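Local coordinates for hypothetical protein Rv2827c (Mycobacterium tuberculosis, PDB 1ZEL) that is of unknown function but probably binds DNA through a winged-helix domain and carries a domain related to AbiEi-type antitoxins, at residues D37-L42 with R49-A54; K70-F75 with L90-A95. All coordinates share one frame; numbering follows the deposited sequence.

Contact 1 of 2, residues D37-L42 with R49-A54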
loop_
_atom_site.group_PDB
_atom_site.type_symbol
_atom_site.label_atom_id
_atom_site.label_comp_id
_atom_site.label_asym_id
_atom_site.label_seq_id
_atom_site.Cartn_x
_atom_site.Cartn_y
_atom_site.Cartn_z
ATOM N N ASP A 37 15.427 -18.764 11.263
ATOM C CA ASP A 37 15.170 -19.807 10.281
ATOM C C ASP A 37 16.500 -20.278 9.689
ATOM O O ASP A 37 16.757 -21.479 9.556
ATOM C CB ASP A 37 14.228 -19.257 9.181
ATOM C CG ASP A 37 13.901 -20.280 8.072
ATOM O OD1 ASP A 37 14.072 -21.500 8.284
ATOM O OD2 ASP A 37 13.452 -19.859 6.970
ATOM N N LEU A 38 17.352 -19.347 9.314
ATOM C CA LEU A 38 18.660 -19.736 8.793
ATOM C C LEU A 38 19.501 -20.462 9.841
ATOM O O LEU A 38 20.145 -21.462 9.519
ATOM C CB LEU A 38 19.426 -18.529 8.228
ATOM C CG LEU A 38 20.530 -19.098 7.335
ATOM C CD1 LEU A 38 20.054 -19.215 5.881
ATOM C CD2 LEU A 38 21.776 -18.314 7.468
ATOM N N THR A 39 19.502 -19.972 11.086
ATOM C CA THR A 39 20.254 -20.618 12.181
ATOM C C THR A 39 19.857 -22.096 12.355
ATOM O O THR A 39 20.725 -22.969 12.490
ATOM C CB THR A 39 20.070 -19.866 13.545
ATOM O OG1 THR A 39 20.535 -18.515 13.415
ATOM C CG2 THR A 39 20.859 -20.527 14.650
ATOM N N GLN A 40 18.550 -22.361 12.379
ATOM C CA GLN A 40 18.019 -23.701 12.510
ATOM C C GLN A 40 18.422 -24.574 11.315
ATOM O O GLN A 40 18.794 -25.724 11.487
ATOM C CB GLN A 40 16.489 -23.645 12.662
ATOM C CG GLN A 40 15.764 -24.996 12.664
ATOM C CD GLN A 40 16.248 -25.962 13.725
ATOM O OE1 GLN A 40 16.944 -25.579 14.673
ATOM N NE2 GLN A 40 15.864 -27.232 13.581
ATOM N N ARG A 41 18.354 -24.021 10.112
ATOM C CA ARG A 41 18.713 -24.757 8.900
ATOM C C ARG A 41 20.223 -25.090 8.877
ATOM O O ARG A 41 20.633 -26.158 8.416
ATOM C CB ARG A 41 18.368 -23.924 7.667
ATOM C CG ARG A 41 16.867 -23.823 7.423
ATOM C CD ARG A 41 16.555 -23.012 6.166
ATOM N NE ARG A 41 15.111 -22.955 5.927
ATOM C CZ ARG A 41 14.407 -23.877 5.269
ATOM N NH1 ARG A 41 14.982 -24.960 4.758
ATOM N NH2 ARG A 41 13.106 -23.709 5.104
ATOM N N LEU A 42 21.053 -24.192 9.385
ATOM C CA LEU A 42 22.476 -24.518 9.496
ATOM C C LEU A 42 22.699 -25.738 10.384
ATOM O O LEU A 42 23.410 -26.676 9.990
ATOM C CB LEU A 42 23.265 -23.325 10.033
ATOM C CG LEU A 42 23.402 -22.196 9.008
ATOM C CD1 LEU A 42 23.908 -20.982 9.775
ATOM C CD2 LEU A 42 24.377 -22.621 7.929
ATOM N N ARG A 49 28.914 -23.646 11.426
ATOM C CA ARG A 49 29.248 -22.235 11.183
ATOM C C ARG A 49 28.472 -21.276 12.064
ATOM O O ARG A 49 27.280 -21.481 12.317
ATOM C CB ARG A 49 28.953 -21.850 9.735
ATOM C CG ARG A 49 30.081 -22.081 8.818
ATOM C CD ARG A 49 30.883 -20.819 8.624
ATOM N NE ARG A 49 31.526 -20.925 7.333
ATOM C CZ ARG A 49 31.660 -19.939 6.469
ATOM N NH1 ARG A 49 31.198 -18.721 6.738
ATOM N NH2 ARG A 49 32.269 -20.187 5.327
ATOM N N ASP A 50 29.156 -20.227 12.515
ATOM C CA ASP A 50 28.481 -19.098 13.139
ATOM C C ASP A 50 27.404 -18.606 12.164
ATOM O O ASP A 50 27.701 -18.414 10.979
ATOM C CB ASP A 50 29.489 -17.991 13.411
ATOM C CG ASP A 50 28.828 -16.720 13.888
ATOM O OD1 ASP A 50 28.317 -16.705 15.030
ATOM O OD2 ASP A 50 28.821 -15.744 13.111
ATOM N N PRO A 51 26.146 -18.448 12.637
ATOM C CA PRO A 51 25.063 -17.978 11.767
ATOM C C PRO A 51 25.380 -16.665 11.048
ATOM O O PRO A 51 25.183 -16.581 9.843
ATOM C CB PRO A 51 23.884 -17.814 12.731
ATOM C CG PRO A 51 24.180 -18.809 13.810
ATOM C CD PRO A 51 25.658 -18.744 13.997
ATOM N N ASP A 52 25.894 -15.665 11.768
ATOM C CA ASP A 52 26.260 -14.386 11.159
ATOM C C ASP A 52 27.278 -14.546 10.026
ATOM O O ASP A 52 27.116 -13.982 8.934
ATOM C CB ASP A 52 26.797 -13.434 12.237
ATOM C CG ASP A 52 25.696 -12.868 13.098
ATOM O OD1 ASP A 52 24.528 -12.947 12.676
ATOM O OD2 ASP A 52 25.997 -12.332 14.179
ATOM N N SER A 53 28.325 -15.310 10.304
ATOM C CA SER A 53 29.310 -15.694 9.300
ATOM C C SER A 53 28.725 -16.402 8.086
ATOM O O SER A 53 29.072 -16.084 6.960
ATOM C CB SER A 53 30.346 -16.613 9.921
ATOM O OG SER A 53 31.375 -16.880 8.990
ATOM N N ALA A 54 27.882 -17.400 8.328
ATOM C CA ALA A 54 27.178 -18.119 7.254
ATOM C C ALA A 54 26.394 -17.155 6.378
ATOM O O ALA A 54 26.492 -17.195 5.138
ATOM C CB ALA A 54 26.235 -19.161 7.862
#
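Leu42 lays its CD1 methyl over the start of helix 51-61, 3.5 Å from Ala54 CB and 3.8 Å from the CA of Pro51. The other branch follows less closely, Leu42 CD2 standing 3.9 Å from Ala54 CB, which places the alanine methyl against both prongs of the leucine fork. One turn earlier, Thr39 meets the pyrrolidine ring of Pro51: OG1 is 3.5 Å from Pro51 CB, while CG2 approaches Pro51 CG at 3.8 Å. OG1 lies beside the backbone N (chi1 -60°), leaving CG2 anti to it and turned to Pro51 CG, and is hydrogen-bonded to the carbonyl O of Lys35 in its own helix. Helices 35-44 and 51-61, joined by a short connection, fit the helix-turn-helix of a winged-helix domain, and helix 19-28 packs on the same core through Val21, which touches both Leu38 and Leu42. Asp50 is the N-cap of the second helix; its OD2 accepts from Ser53 N at 2.9 Å (N-H...acceptor angle 164°), on the anti side of the carboxylate and 28° out of its plane. Along the first helix, Arg41 NE makes a salt bridge with Asp37 OD1 at 3.0 Å, approaching from above the carboxylate plane.

Contact 2 of 2, residues K70-F75 with L90-A95; sequences KGTWAF and LRSWLA. With FMT (formic acid), chain M.
Thr72 reaches from strand 72-75 to Ser92 on helix 88-96. Thr72 CB lies 3.9 Å from Ser92 CB, the two residues also having the nearest pair of CA atoms, 6.1 Å apart. At the branch, Thr72 OG1 sits between the backbone N and the carbonyl carbon (chi1 65°) and comes 3.4 Å from Ser92 CB. It is farther from the serine hydroxyl, with Thr72 OG1 and Ser92 OG 3.7 Å apart, and each hydroxyl is bonded to a backbone carbonyl on its own side of the contact: Thr72 to Val69, Ser92 to Pro89. The remaining methyl, Thr72 CG2, stands 3.5 Å from the backbone O of Ser92 and 4.3 Å from Ala95 CB, bringing the next helical turn into the contact. The evidence is thus of a small, buried van der Waals patch, 103 Å² in all. Two residues before Thr72, the backbone N of Lys70 donates to O1 of a formic acid molecule at 2.9 Å, nearly straight at 171°; this ligand, probably from the crystallisation liquor, also bonds Gly137 N. Strand 72-75 is the middle of an antiparallel three-stranded sheet, between 33-34 and 64-66, and the contact sets helix 88-96 against it, while Leu90 of that helix packs on strand 124-127.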
loop_
_atom_site.group_PDB
_atom_site.type_symbol
_atom_site.label_atom_id
_atom_site.label_comp_id
_atom_site.label_asym_id
_atom_site.label_seq_id
_atom_site.Cartn_x
_atom_site.Cartn_y
_atom_site.Cartn_z
ATOM N N LYS A 70 15.474 -5.613 10.321
ATOM C CA LYS A 70 16.596 -6.338 10.916
ATOM C C LYS A 70 16.274 -7.816 11.095
ATOM O O LYS A 70 15.218 -8.179 11.625
ATOM C CB LYS A 70 16.985 -5.723 12.263
ATOM N N GLY A 71 17.190 -8.670 10.663
ATOM C CA GLY A 71 17.060 -10.098 10.913
ATOM C C GLY A 71 16.246 -10.817 9.855
ATOM O O GLY A 71 15.733 -11.906 10.110
ATOM N N THR A 72 16.120 -10.201 8.675
ATOM C CA THR A 72 15.392 -10.784 7.546
ATOM C C THR A 72 16.204 -10.686 6.247
ATOM O O THR A 72 16.967 -9.721 6.039
ATOM C CB THR A 72 14.024 -10.104 7.321
ATOM O OG1 THR A 72 14.222 -8.740 6.945
ATOM C CG2 THR A 72 13.188 -10.155 8.586
ATOM N N TRP A 73 16.013 -11.691 5.381
ATOM C CA TRP A 73 16.691 -11.788 4.105
ATOM C C TRP A 73 15.718 -12.369 3.118
ATOM O O TRP A 73 14.781 -13.064 3.504
ATOM C CB TRP A 73 17.912 -12.723 4.197
ATOM C CG TRP A 73 19.002 -12.130 4.976
ATOM C CD1 TRP A 73 20.066 -11.418 4.493
ATOM C CD2 TRP A 73 19.129 -12.152 6.384
ATOM N NE1 TRP A 73 20.856 -10.988 5.538
ATOM C CE2 TRP A 73 20.295 -11.415 6.713
ATOM C CE3 TRP A 73 18.369 -12.720 7.413
ATOM C CZ2 TRP A 73 20.737 -11.253 8.037
ATOM C CZ3 TRP A 73 18.799 -12.538 8.733
ATOM C CH2 TRP A 73 19.968 -11.803 9.030
ATOM N N ALA A 74 15.951 -12.096 1.842
ATOM C CA ALA A 74 15.280 -12.796 0.766
ATOM C C ALA A 74 16.211 -13.869 0.197
ATOM O O ALA A 74 17.399 -13.615 -0.052
ATOM C CB ALA A 74 14.862 -11.801 -0.357
ATOM N N PHE A 75 15.665 -15.066 0.002
ATOM C CA PHE A 75 16.372 -16.143 -0.691
ATOM C C PHE A 75 16.099 -15.995 -2.185
ATOM O O PHE A 75 14.958 -15.911 -2.594
ATOM C CB PHE A 75 15.868 -17.504 -0.185
ATOM C CG PHE A 75 16.468 -18.698 -0.898
ATOM C CD1 PHE A 75 17.841 -18.955 -0.830
ATOM C CD2 PHE A 75 15.665 -19.539 -1.664
ATOM C CE1 PHE A 75 18.391 -20.036 -1.485
ATOM C CE2 PHE A 75 16.198 -20.635 -2.310
ATOM C CZ PHE A 75 17.584 -20.890 -2.212
ATOM N N LEU A 90 7.618 -4.963 3.160
ATOM C CA LEU A 90 6.499 -5.132 4.084
ATOM C C LEU A 90 6.363 -6.566 4.577
ATOM O O LEU A 90 6.061 -6.810 5.751
ATOM C CB LEU A 90 5.196 -4.659 3.440
ATOM C CG LEU A 90 5.141 -3.147 3.216
ATOM C CD1 LEU A 90 3.906 -2.794 2.422
ATOM C CD2 LEU A 90 5.160 -2.392 4.554
ATOM N N ARG A 91 6.549 -7.525 3.676
ATOM C CA ARG A 91 6.581 -8.924 4.096
ATOM C C ARG A 91 7.719 -9.160 5.082
ATOM O O ARG A 91 7.579 -9.976 5.985
ATOM C CB ARG A 91 6.726 -9.855 2.889
ATOM C CG ARG A 91 5.637 -9.628 1.827
ATOM C CD ARG A 91 5.635 -10.746 0.811
ATOM N NE ARG A 91 5.173 -10.277 -0.495
ATOM C CZ ARG A 91 3.889 -10.153 -0.848
ATOM N NH1 ARG A 91 2.921 -10.479 -0.005
ATOM N NH2 ARG A 91 3.576 -9.709 -2.061
ATOM N N SER A 92 8.853 -8.483 4.914
ATOM C CA SER A 92 9.929 -8.658 5.913
ATOM C C SER A 92 9.550 -8.140 7.301
ATOM O O SER A 92 9.978 -8.690 8.341
ATOM C CB SER A 92 11.257 -8.054 5.435
ATOM O OG SER A 92 11.383 -6.684 5.745
ATOM N N TRP A 93 8.748 -7.084 7.328
ATOM C CA TRP A 93 8.173 -6.606 8.578
ATOM C C TRP A 93 7.241 -7.633 9.227
ATOM O O TRP A 93 7.395 -7.947 10.426
ATOM C CB TRP A 93 7.490 -5.256 8.352
ATOM C CG TRP A 93 7.065 -4.532 9.635
ATOM C CD1 TRP A 93 7.345 -4.883 10.919
ATOM C CD2 TRP A 93 6.331 -3.307 9.700
ATOM N NE1 TRP A 93 6.797 -3.964 11.796
ATOM C CE2 TRP A 93 6.173 -2.982 11.062
ATOM C CE3 TRP A 93 5.795 -2.449 8.730
ATOM C CZ2 TRP A 93 5.479 -1.840 11.483
ATOM C CZ3 TRP A 93 5.117 -1.306 9.148
ATOM C CH2 TRP A 93 4.952 -1.020 10.506
ATOM N N LEU A 94 6.298 -8.185 8.458
ATOM C CA LEU A 94 5.398 -9.235 8.985
ATOM C C LEU A 94 6.150 -10.471 9.474
ATOM O O LEU A 94 5.691 -11.178 10.400
ATOM C CB LEU A 94 4.396 -9.665 7.919
ATOM C CG LEU A 94 3.355 -8.610 7.595
ATOM C CD1 LEU A 94 2.646 -8.981 6.288
ATOM C CD2 LEU A 94 2.383 -8.450 8.749
ATOM N N ALA A 95 7.305 -10.729 8.854
ATOM C CA ALA A 95 8.161 -11.861 9.245
ATOM C C ALA A 95 8.680 -11.710 10.665
ATOM O O ALA A 95 8.831 -12.702 11.384
ATOM C CB ALA A 95 9.313 -12.006 8.273
HETATM C C FMT M . 14.331 -2.010 11.794
HETATM O O1 FMT M . 14.424 -3.201 11.493
HETATM O O2 FMT M . 14.411 -1.072 10.994
#

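How the contacts relate
From the N terminus, the chain passes through helix 19-28 and strand 33-34 before reaching contact 1, which closes the short connection between helices 35-44 and 51-61. Strand 64-66 then leads into contact 2, where residues 70-75 are met by 90-95 after an intervening 14 residues that include strand 82-84. The two loops therefore follow in series, neither enclosing nor crossing the other. The centres of contact 1 and contact 2 are 16 Å apart. The nearest atoms of contact 1 and contact 2 are about 6 Å apart, without touching. Contact 1 joins two helices of the probable DNA-binding region; contact 2 ties its small sheet to helix 88-96, part of the region related to the AbiEi antitoxin C-terminal domain.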